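Local coordinates for protein putative prolyl-tRNA synthetase (Leishmania major, PDB 5XIL) that probably joins proline to tRNA(Pro) at the expense of ATP, this chain holding the class II catalytic core, the anticodon-binding domain and the zinc-bearing C-terminal part, at residues A[7-12]-A[217-222]; A[14-19]-A[277-282]; A[293-298]-A[321-326]; A[316-321]-A[381-386]. All coordinates share one frame; numbering follows the deposited sequence. Where two conformers were deposited one is given.

Contact 1 of 4, residues A[7-12]-A[217-222]; sequences AKREEN and FIEAVG. With MG (magnesium ion), chain F.
Arg9, in the loop leading to helix 13-23, meets Glu219 and Ala220 at the turn of a beta hairpin whose arms, strands 210-218 and 223-234, belong to the antiparallel sheet of the class II synthetase core. At the foot of this turn the ring of Phe217 lies under the backbone N of Glu219, which stands 3.7 Å above its plane. The carbonyl of Ile218 closes the bend by accepting from Val221 N.

Glu219 divides its carboxylate between two tasks. Its chain is bent at chi2 (-101°), which swings OE2 onto the magnesium ion at 2.2 Å, while OE1 stays near the plane of the Arg9 guanidinium. The arginine was modelled in two positions; in the one described, OE1 lies 4.5 Å from Arg9 NH2, too long for a salt bridge, although the charge may still steady this carboxylate. Four waters and His413 NE2 complete the six ligands of the metal.

Next comes Ala220, whose CB packs over one face of the guanidinium in that same position, 3.9 Å from Arg9 NH2. A water joins that nitrogen to Ala220 N, though its very short distance to NH2 makes this bridge less certain. A second water donates to Arg9 O at 2.9 Å and to Ala220 O at 3.1 Å. The arginine itself is held from elsewhere, NH1 donating to Met274 O and the group making a cation-pi contact with Trp16. Val221 leans on Phe13. Gly222, at positive phi, turns the chain into the second arm, its N making a weak 2.8 Å bond to Ile218 O.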
# COMPACT_ATOMS: atom_id res chain seq x y z
N ALA A 7 -9.31 32.15 -11.15
CA ALA A 7 -8.77 33.18 -10.26
C ALA A 7 -7.28 33.02 -10.29
O ALA A 7 -6.81 31.89 -10.49
CB ALA A 7 -9.27 33.00 -8.85
N LYS A 8 -6.57 34.13 -10.11
CA LYS A 8 -5.12 34.11 -9.98
C LYS A 8 -4.76 33.78 -8.53
O LYS A 8 -5.49 34.17 -7.57
CB LYS A 8 -4.49 35.44 -10.40
CG LYS A 8 -4.43 35.67 -11.88
CD LYS A 8 -3.48 36.81 -12.26
CE LYS A 8 -3.58 37.05 -13.77
NZ LYS A 8 -2.62 38.02 -14.38
N ARG A 9 -3.62 33.08 -8.37
CA ARG A 9 -3.16 32.72 -7.01
C ARG A 9 -2.95 33.94 -6.15
O ARG A 9 -3.25 33.91 -4.95
CB ARG A 9 -1.83 32.01 -7.07
CG ARG A 9 -1.93 30.59 -7.47
CD ARG A 9 -0.60 30.11 -8.03
NE ARG A 9 0.46 30.38 -7.09
CZ ARG A 9 0.90 29.51 -6.16
NH1 ARG A 9 0.37 28.30 -6.04
NH2 ARG A 9 1.85 29.90 -5.34
N GLU A 10 -2.42 35.00 -6.77
CA GLU A 10 -2.03 36.27 -6.07
C GLU A 10 -3.23 37.09 -5.69
O GLU A 10 -3.11 38.01 -4.85
CB GLU A 10 -1.11 37.13 -6.97
CG GLU A 10 0.24 36.50 -7.35
CD GLU A 10 0.20 35.47 -8.50
OE1 GLU A 10 -0.82 35.37 -9.22
OE2 GLU A 10 1.21 34.72 -8.66
N GLU A 11 -4.40 36.74 -6.23
CA GLU A 11 -5.60 37.54 -6.04
C GLU A 11 -6.66 36.93 -5.22
O GLU A 11 -7.27 37.63 -4.42
CB GLU A 11 -6.20 37.94 -7.37
CG GLU A 11 -5.24 38.76 -8.19
CD GLU A 11 -4.78 40.01 -7.48
OE1 GLU A 11 -5.62 40.68 -6.84
OE2 GLU A 11 -3.60 40.35 -7.59
N ASN A 12 -6.90 35.63 -5.37
CA ASN A 12 -7.85 34.94 -4.55
C ASN A 12 -7.45 33.46 -4.43
O ASN A 12 -7.91 32.62 -5.16
CB ASN A 12 -9.24 34.99 -5.13
CG ASN A 12 -10.25 34.45 -4.18
OD1 ASN A 12 -9.93 33.64 -3.28
ND2 ASN A 12 -11.49 34.83 -4.38
N PHE A 217 6.38 26.32 3.13
CA PHE A 217 6.00 27.71 2.96
C PHE A 217 5.04 27.85 1.81
O PHE A 217 5.32 27.33 0.68
CB PHE A 217 7.24 28.57 2.75
CG PHE A 217 6.93 29.97 2.33
CD1 PHE A 217 6.30 30.83 3.19
CD2 PHE A 217 7.24 30.44 1.05
CE1 PHE A 217 6.03 32.13 2.82
CE2 PHE A 217 6.99 31.75 0.69
CZ PHE A 217 6.37 32.58 1.61
N ILE A 218 3.94 28.51 2.09
CA ILE A 218 2.88 28.81 1.10
C ILE A 218 2.96 30.25 0.67
O ILE A 218 2.37 31.20 1.29
CB ILE A 218 1.50 28.43 1.61
CG1 ILE A 218 1.46 27.09 2.29
CG2 ILE A 218 0.42 28.50 0.51
CD1 ILE A 218 1.82 25.92 1.46
N GLU A 219 3.66 30.45 -0.44
CA GLU A 219 4.01 31.78 -0.90
C GLU A 219 2.82 32.66 -1.19
O GLU A 219 2.88 33.86 -0.97
CB GLU A 219 4.89 31.68 -2.16
CG GLU A 219 5.70 32.98 -2.41
CD GLU A 219 5.10 33.88 -3.46
OE1 GLU A 219 4.59 33.29 -4.44
OE2 GLU A 219 5.25 35.16 -3.34
N ALA A 220 1.76 32.09 -1.76
CA ALA A 220 0.66 32.92 -2.28
C ALA A 220 0.01 33.68 -1.17
O ALA A 220 -0.52 34.75 -1.38
CB ALA A 220 -0.37 32.08 -2.97
N VAL A 221 0.02 33.11 0.03
CA VAL A 221 -0.63 33.73 1.20
C VAL A 221 0.36 34.09 2.32
O VAL A 221 -0.05 34.68 3.29
CB VAL A 221 -1.80 32.92 1.77
CG1 VAL A 221 -3.02 32.93 0.83
CG2 VAL A 221 -1.47 31.48 2.19
N GLY A 222 1.63 33.78 2.14
CA GLY A 222 2.66 34.10 3.06
C GLY A 222 2.51 33.38 4.38
O GLY A 222 2.75 33.97 5.44
MG MG F . 5.93 36.84 -2.06
O HOH W 1 1.94 29.21 -2.90
O HOH W 2 -3.33 35.46 -2.48
O HOH W 3 4.94 35.61 -0.51
O HOH W 4 6.47 38.58 -0.83
O HOH W 5 6.85 37.94 -3.49
O HOH W 6 4.17 37.44 -2.45

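Contact 2 of 4, residues A[14-19]-A[277-282]; sequences SAWYID and GDNRGM. With ACT (acetate ion), chain D.
Trp16 has CG anti to the backbone N (chi1 171°) and its indole turned crosswise on that bond, a setting that drives the ring out from helix 13-23 with NE1 leading into the type I beta turn Asp278 to Gly281. NE1 donates to Asp278 O at 2.9 Å, with an angle of 149° at the hydrogen. The oxygen lies close to the indole plane, but the donor stands well above the plane of the carbonyl. Gly281 N, closing the turn, reaches the same oxygen from the opposite face, so this carbonyl oxygen is gripped twice.

Behind the turn Gly277 CA sits at the benzo edge of the indole, in the ring plane, 3.8 Å from Trp16 CH2; Gly277 C lies 3.5 Å from Trp16 CZ2, a closeness that goes with the lack of a side chain there. Asn279 lies across the tryptophan, its amide plane 83° from the ring, and spends its own polar atoms on the N-terminal loop: OD1 accepts from Arg9 N and ND2 pairs with Glu10 OE1.

Asp278 also makes an Asx turn, OD1 accepting from Arg280 N at 2.9 Å. Its OD2 forms a salt bridge with Arg373, and Arg280 pairs with Glu348. Since both partners belong to the anticodon-binding domain, the loop following helix 267-276 fastens the N-terminal helix to the junction between catalytic core and that domain. Elsewhere on the helix, an acetate, probably from the crystallisation liquor and also bonded to Tyr512 OH, accepts from Ser14 OG and sets its CH3 3.6 Å from Tyr17 CB.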
# COMPACT_ATOMS: atom_id res chain seq x y z
N SER A 14 -7.86 30.94 -2.23
CA SER A 14 -8.86 29.91 -1.99
C SER A 14 -9.68 29.50 -3.21
O SER A 14 -9.97 28.32 -3.37
CB SER A 14 -9.85 30.34 -0.94
OG SER A 14 -9.13 30.52 0.21
N ALA A 15 -10.12 30.45 -4.00
CA ALA A 15 -10.88 30.15 -5.19
C ALA A 15 -9.99 29.52 -6.28
O ALA A 15 -10.42 28.65 -7.01
CB ALA A 15 -11.53 31.41 -5.75
N TRP A 16 -8.76 29.98 -6.39
CA TRP A 16 -7.81 29.38 -7.28
C TRP A 16 -7.66 27.88 -6.94
O TRP A 16 -7.74 27.03 -7.82
CB TRP A 16 -6.48 30.07 -7.13
CG TRP A 16 -5.40 29.37 -7.86
CD1 TRP A 16 -5.07 29.53 -9.17
CD2 TRP A 16 -4.47 28.42 -7.33
NE1 TRP A 16 -4.02 28.74 -9.51
CE2 TRP A 16 -3.64 28.01 -8.42
CE3 TRP A 16 -4.26 27.87 -6.07
CZ2 TRP A 16 -2.60 27.06 -8.27
CZ3 TRP A 16 -3.25 26.94 -5.92
CH2 TRP A 16 -2.44 26.52 -7.04
N TYR A 17 -7.46 27.59 -5.66
CA TYR A 17 -7.13 26.21 -5.24
C TYR A 17 -8.33 25.32 -5.54
O TYR A 17 -8.17 24.23 -6.09
CB TYR A 17 -6.87 26.23 -3.76
CG TYR A 17 -6.49 24.91 -3.14
CD1 TYR A 17 -5.25 24.37 -3.34
CD2 TYR A 17 -7.35 24.25 -2.29
CE1 TYR A 17 -4.91 23.17 -2.76
CE2 TYR A 17 -7.00 23.05 -1.69
CZ TYR A 17 -5.76 22.52 -1.95
OH TYR A 17 -5.45 21.34 -1.33
N ILE A 18 -9.54 25.74 -5.12
CA ILE A 18 -10.72 24.97 -5.44
C ILE A 18 -10.94 24.74 -6.93
O ILE A 18 -11.25 23.63 -7.31
CB ILE A 18 -11.99 25.61 -4.86
CG1 ILE A 18 -12.00 25.43 -3.39
CG2 ILE A 18 -13.25 24.96 -5.40
CD1 ILE A 18 -12.78 26.52 -2.72
N ASP A 19 -10.70 25.73 -7.76
CA ASP A 19 -10.86 25.61 -9.20
C ASP A 19 -9.80 24.61 -9.73
O ASP A 19 -10.08 23.78 -10.57
CB ASP A 19 -10.71 26.98 -9.91
CG ASP A 19 -11.38 27.04 -11.30
OD1 ASP A 19 -12.45 26.44 -11.45
OD2 ASP A 19 -10.83 27.68 -12.28
N GLY A 277 1.52 24.85 -8.17
CA GLY A 277 0.45 25.22 -9.05
C GLY A 277 0.68 26.65 -9.49
O GLY A 277 1.30 27.44 -8.77
N ASP A 278 0.23 26.98 -10.71
CA ASP A 278 0.41 28.35 -11.20
C ASP A 278 -0.88 28.90 -11.74
O ASP A 278 -1.97 28.30 -11.55
CB ASP A 278 1.57 28.42 -12.18
CG ASP A 278 1.28 27.65 -13.51
OD1 ASP A 278 0.15 27.32 -13.70
OD2 ASP A 278 2.30 27.37 -14.25
N ASN A 279 -0.82 30.08 -12.39
CA ASN A 279 -2.09 30.65 -12.87
C ASN A 279 -2.76 29.94 -14.06
O ASN A 279 -3.95 30.18 -14.37
CB ASN A 279 -1.95 32.17 -13.05
CG ASN A 279 -1.84 32.85 -11.70
OD1 ASN A 279 -2.38 32.35 -10.73
ND2 ASN A 279 -1.04 33.88 -11.60
N ARG A 280 -2.05 28.97 -14.63
CA ARG A 280 -2.62 28.12 -15.68
C ARG A 280 -3.16 26.79 -15.14
O ARG A 280 -3.81 26.04 -15.87
CB ARG A 280 -1.53 27.87 -16.75
CG ARG A 280 -1.02 29.15 -17.40
CD ARG A 280 0.27 28.92 -18.17
NE ARG A 280 -0.08 28.32 -19.45
CZ ARG A 280 -0.60 28.98 -20.48
NH1 ARG A 280 -0.79 30.31 -20.44
NH2 ARG A 280 -0.93 28.31 -21.59
N GLY A 281 -2.91 26.47 -13.86
CA GLY A 281 -3.44 25.26 -13.26
C GLY A 281 -2.44 24.54 -12.40
O GLY A 281 -1.41 25.10 -11.99
N MET A 282 -2.68 23.26 -12.23
CA MET A 282 -1.69 22.41 -11.53
C MET A 282 -0.38 22.23 -12.35
O MET A 282 -0.37 22.38 -13.57
CB MET A 282 -2.37 21.08 -11.21
CG MET A 282 -1.53 20.11 -10.38
SD MET A 282 -0.87 20.93 -8.91
CE MET A 282 0.33 19.78 -8.19
C ACT D . -6.68 27.86 0.85
O ACT D . -7.90 27.75 0.90
OXT ACT D . -5.95 28.45 1.70
CH3 ACT D . -6.06 27.24 -0.37

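Contact 3 of 4, residues A[293-298]-A[321-326]; sequences VIIIPV and SELCEG
Leu323 points from the last turn of helix 306-325 at Val293 and Ile295, two residues on the helix-facing side of strand 293-297, and so helps to close the beta-alpha-beta crossover that opens the anticodon-binding domain. The crossover runs from this strand through the helix to strand 330-332, which lies parallel to it in the mixed sheet.

One methyl of the leucine does the touching. With CG beside the backbone N (chi1 -65°) and the chain extended beyond it, CD1 is thrust at the sheet while CD2 is carried further from the strand. CD1 meets Val293 CG1 at 4.3 Å and Ile295 CD1 at 4.4 Å, methyl against methyl in both cases. The two strand methyls are 5.2 Å apart, Val293 CG1 to Ile295 CD1, so the leucine tip rests against both of them. Ile295 reaches it because its chain is drawn out past CG1 (chi2 161°), sending CD1 toward the helix. No polar bond crosses between the segments; the join is a light apolar one at these methyls.

Its surroundings bury it all the same. Val328 packs on both Val293 and Leu323 at the end of the crossover, and Ile295 continues onto Cys316, Leu319 and Glu320 earlier in the helix. On the other face of the strand, Ile294 and Ile296 lie against helix 340-350, through Trp347 and Phe344. Just past Leu323 the helix runs out: Gly326, the first residue to depart from helical angles, still gives its N to Glu322 O at 3.2 Å.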
# COMPACT_ATOMS: atom_id res chain seq x y z
N VAL A 293 3.80 12.12 -19.54
CA VAL A 293 3.83 12.67 -20.92
C VAL A 293 2.53 12.40 -21.60
O VAL A 293 2.06 11.26 -21.67
CB VAL A 293 4.96 12.04 -21.76
CG1 VAL A 293 4.94 12.62 -23.18
CG2 VAL A 293 6.30 12.07 -21.07
N ILE A 294 1.90 13.43 -22.13
CA ILE A 294 0.72 13.27 -22.92
C ILE A 294 1.09 13.53 -24.39
O ILE A 294 1.68 14.51 -24.71
CB ILE A 294 -0.42 14.17 -22.48
CG1 ILE A 294 -1.76 13.80 -23.17
CG2 ILE A 294 -0.14 15.63 -22.68
CD1 ILE A 294 -2.34 12.52 -22.69
N ILE A 295 0.61 12.68 -25.26
CA ILE A 295 0.87 12.78 -26.74
C ILE A 295 -0.44 13.20 -27.45
O ILE A 295 -1.45 12.51 -27.37
CB ILE A 295 1.36 11.42 -27.27
CG1 ILE A 295 2.59 10.94 -26.51
CG2 ILE A 295 1.59 11.45 -28.80
CD1 ILE A 295 2.83 9.45 -26.66
N ILE A 296 -0.42 14.34 -28.14
CA ILE A 296 -1.59 14.85 -28.78
C ILE A 296 -1.26 15.08 -30.26
O ILE A 296 -0.32 15.81 -30.54
CB ILE A 296 -1.98 16.17 -28.16
CG1 ILE A 296 -2.17 15.99 -26.63
CG2 ILE A 296 -3.20 16.75 -28.85
CD1 ILE A 296 -2.42 17.27 -25.87
N PRO A 297 -2.05 14.47 -31.18
CA PRO A 297 -1.83 14.69 -32.60
C PRO A 297 -2.25 16.12 -33.01
O PRO A 297 -3.22 16.72 -32.46
CB PRO A 297 -2.66 13.56 -33.26
CG PRO A 297 -3.84 13.48 -32.35
CD PRO A 297 -3.23 13.62 -30.96
N VAL A 298 -1.49 16.72 -33.90
CA VAL A 298 -1.78 18.06 -34.39
C VAL A 298 -1.56 18.11 -35.93
O VAL A 298 -1.03 17.18 -36.52
CB VAL A 298 -0.89 19.13 -33.77
CG1 VAL A 298 -1.03 19.17 -32.23
CG2 VAL A 298 0.57 18.88 -34.16
N SER A 321 3.90 3.57 -26.93
CA SER A 321 4.40 2.25 -26.63
C SER A 321 5.88 2.26 -26.34
O SER A 321 6.34 1.59 -25.43
CB SER A 321 3.99 1.25 -27.72
OG SER A 321 4.64 0.03 -27.36
N GLU A 322 6.64 3.01 -27.14
CA GLU A 322 8.08 3.07 -27.01
C GLU A 322 8.44 3.76 -25.68
O GLU A 322 9.35 3.35 -24.94
CB GLU A 322 8.68 3.90 -28.14
CG GLU A 322 8.57 3.20 -29.51
CD GLU A 322 9.01 4.05 -30.70
OE1 GLU A 322 9.54 5.16 -30.51
OE2 GLU A 322 8.80 3.59 -31.87
N LEU A 323 7.72 4.83 -25.38
CA LEU A 323 8.05 5.51 -24.08
C LEU A 323 7.78 4.61 -22.87
O LEU A 323 8.59 4.52 -21.92
CB LEU A 323 7.36 6.83 -24.01
CG LEU A 323 7.75 7.91 -25.01
CD1 LEU A 323 6.87 9.11 -24.83
CD2 LEU A 323 9.17 8.33 -24.84
N CYS A 324 6.67 3.92 -22.90
CA CYS A 324 6.24 3.11 -21.74
C CYS A 324 7.19 1.92 -21.55
O CYS A 324 7.60 1.57 -20.43
CB CYS A 324 4.77 2.68 -21.89
SG CYS A 324 3.50 3.94 -21.78
N GLU A 325 7.67 1.38 -22.67
CA GLU A 325 8.66 0.32 -22.64
C GLU A 325 9.95 0.79 -22.03
O GLU A 325 10.63 0.02 -21.39
CB GLU A 325 8.92 -0.26 -24.07
CG GLU A 325 9.79 -1.51 -24.06
CD GLU A 325 9.09 -2.74 -23.42
OE1 GLU A 325 7.84 -2.79 -23.34
OE2 GLU A 325 9.82 -3.68 -23.01
N GLY A 326 10.26 2.08 -22.18
CA GLY A 326 11.42 2.70 -21.56
C GLY A 326 11.16 3.24 -20.16
O GLY A 326 11.98 3.93 -19.61

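Contact 4 of 4, residues A[316-321]-A[381-386]; sequences CWRLES and VAWDAQ
Leu319 and Trp383 make the firm part of this contact, where helix 306-325 packs on the chain as it leaves strand 378-382, within the anticodon-binding domain. In the leucine, CG anti to the backbone N (chi1 176°) together with chi2 at 62° places CD1 over one face of the indole, 4.2 Å from the centroid of its five-membered ring: a CH-pi contact. The methyl sits toward the rim, nearest Trp383 NE1 at 3.8 Å. Nearer the helix backbone, Leu319 CB presses on Trp383 CZ2, also at 3.8 Å. The buried indole is thus held along its length between the pyrrole nitrogen and the benzo side, and its N-H is satisfied by Glu322 OE1, one helical turn beyond the leucine's own position.

Arg318 forms the looser, solvent-facing margin. Its bent chain brings NH2 within 4.1 Å of Trp383 CH2, and NE within 4.2 Å of Trp383 CZ2. The guanidinium and indole planes are only 9° apart and the side chains cross at about a right angle, NH2 meeting the ring obliquely. A cation-pi partner for the indole is found in Arg366. Past the tryptophan the chain bends away from the helix, and Asp384 OD1 caps Gln386 N at 2.9 Å just ahead of helix 387-412.

Among its neighbours, the contact packs helix 306-325 on one face of the five-stranded sheet: Leu319 rests on Ile295, Val356 and Leu368 from three of its strands, while Trp383, lying between edge strand 378-382 and the helix, touches Leu358 and Leu368.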
# COMPACT_ATOMS: atom_id res chain seq x y z
N CYS A 316 1.33 8.02 -33.01
CA CYS A 316 1.08 8.41 -31.62
C CYS A 316 1.08 7.20 -30.69
O CYS A 316 1.73 7.17 -29.67
CB CYS A 316 -0.23 9.16 -31.50
SG CYS A 316 -0.25 10.80 -32.21
N TRP A 317 0.38 6.17 -31.12
CA TRP A 317 0.33 4.92 -30.40
C TRP A 317 1.70 4.31 -30.31
O TRP A 317 2.08 3.80 -29.34
CB TRP A 317 -0.60 3.94 -31.10
CG TRP A 317 -2.05 4.21 -30.95
CD1 TRP A 317 -2.95 4.26 -31.94
CD2 TRP A 317 -2.76 4.43 -29.74
NE1 TRP A 317 -4.20 4.50 -31.44
CE2 TRP A 317 -4.11 4.62 -30.08
N ARG A 318 2.43 4.35 -31.40
CA ARG A 318 3.74 3.78 -31.36
C ARG A 318 4.66 4.49 -30.38
O ARG A 318 5.49 3.87 -29.72
CB ARG A 318 4.35 3.85 -32.76
CG ARG A 318 5.74 3.28 -32.87
CD ARG A 318 6.04 2.97 -34.34
NE ARG A 318 6.20 4.16 -35.21
CZ ARG A 318 5.33 4.61 -36.14
NH1 ARG A 318 4.16 4.00 -36.38
NH2 ARG A 318 5.64 5.70 -36.86
N LEU A 319 4.60 5.79 -30.41
CA LEU A 319 5.39 6.59 -29.49
C LEU A 319 5.04 6.27 -28.03
O LEU A 319 5.90 6.06 -27.20
CB LEU A 319 5.23 8.07 -29.82
CG LEU A 319 5.96 9.01 -28.83
CD1 LEU A 319 7.45 8.72 -28.88
CD2 LEU A 319 5.75 10.50 -29.07
N GLU A 320 3.77 6.20 -27.77
CA GLU A 320 3.28 5.83 -26.45
C GLU A 320 3.91 4.53 -26.01
O GLU A 320 4.41 4.38 -24.88
CB GLU A 320 1.79 5.70 -26.46
CG GLU A 320 1.24 5.33 -25.10
CD GLU A 320 -0.26 5.10 -25.07
OE1 GLU A 320 -1.04 5.58 -25.93
OE2 GLU A 320 -0.66 4.43 -24.15
N SER A 321 3.90 3.57 -26.93
CA SER A 321 4.40 2.25 -26.63
C SER A 321 5.88 2.26 -26.34
O SER A 321 6.34 1.59 -25.43
CB SER A 321 3.99 1.25 -27.72
OG SER A 321 4.64 0.03 -27.36
N VAL A 381 12.79 17.02 -29.62
CA VAL A 381 13.47 15.82 -29.20
C VAL A 381 13.45 14.81 -30.33
O VAL A 381 12.39 14.46 -30.84
CB VAL A 381 12.81 15.20 -27.96
CG1 VAL A 381 13.47 13.88 -27.62
CG2 VAL A 381 12.89 16.18 -26.79
N ALA A 382 14.63 14.30 -30.69
CA ALA A 382 14.76 13.31 -31.80
C ALA A 382 13.95 12.06 -31.51
O ALA A 382 13.94 11.54 -30.35
CB ALA A 382 16.24 12.96 -32.01
N TRP A 383 13.26 11.55 -32.53
CA TRP A 383 12.50 10.36 -32.41
C TRP A 383 13.24 9.21 -33.01
O TRP A 383 13.30 9.08 -34.25
CB TRP A 383 11.15 10.54 -33.03
CG TRP A 383 10.22 9.42 -32.77
CD1 TRP A 383 10.41 8.32 -31.99
CD2 TRP A 383 8.91 9.29 -33.29
NE1 TRP A 383 9.32 7.51 -32.01
CE2 TRP A 383 8.36 8.11 -32.77
CE3 TRP A 383 8.14 10.08 -34.13
CZ2 TRP A 383 7.10 7.65 -33.12
CZ3 TRP A 383 6.88 9.66 -34.43
CH2 TRP A 383 6.37 8.44 -33.94
N ASP A 384 13.82 8.41 -32.13
CA ASP A 384 14.74 7.33 -32.47
C ASP A 384 14.89 6.43 -31.24
O ASP A 384 14.08 6.53 -30.29
CB ASP A 384 16.08 7.89 -33.01
CG ASP A 384 16.78 8.83 -32.01
OD1 ASP A 384 16.73 8.62 -30.76
OD2 ASP A 384 17.37 9.78 -32.49
N ALA A 385 15.87 5.53 -31.27
CA ALA A 385 16.15 4.58 -30.19
C ALA A 385 16.43 5.25 -28.81
O ALA A 385 16.31 4.60 -27.77
CB ALA A 385 17.34 3.69 -30.56
N GLN A 386 16.86 6.48 -28.84
CA GLN A 386 17.27 7.20 -27.63
C GLN A 386 16.13 7.99 -27.01
O GLN A 386 16.31 8.57 -25.91
CB GLN A 386 18.37 8.19 -27.94
CG GLN A 386 19.73 7.55 -27.99
CD GLN A 386 19.93 6.77 -29.28
OE1 GLN A 386 19.68 7.28 -30.38
NE2 GLN A 386 20.38 5.54 -29.15

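Overall arrangement
The four contacts form two pairs. Contacts 1 and 2, centres about 9 Å apart, interleave along the chain and tie the N-terminal loop and helix 13-23 to a core hairpin and to the loop after helix 267-276; the two touch through Asn279. Contacts 3 and 4, centres about 7 Å apart, follow later in sequence and also interleave. They share helix 306-325 and Ser321, and pack that helix on the five-stranded sheet of the anticodon-binding domain. The pairs are well separated, about 27 Å between the centres of contacts 2 and 3: one lies beside the magnesium held by Glu219 and His413, at the edge of the class II core, the other in the anticodon-binding domain's interior.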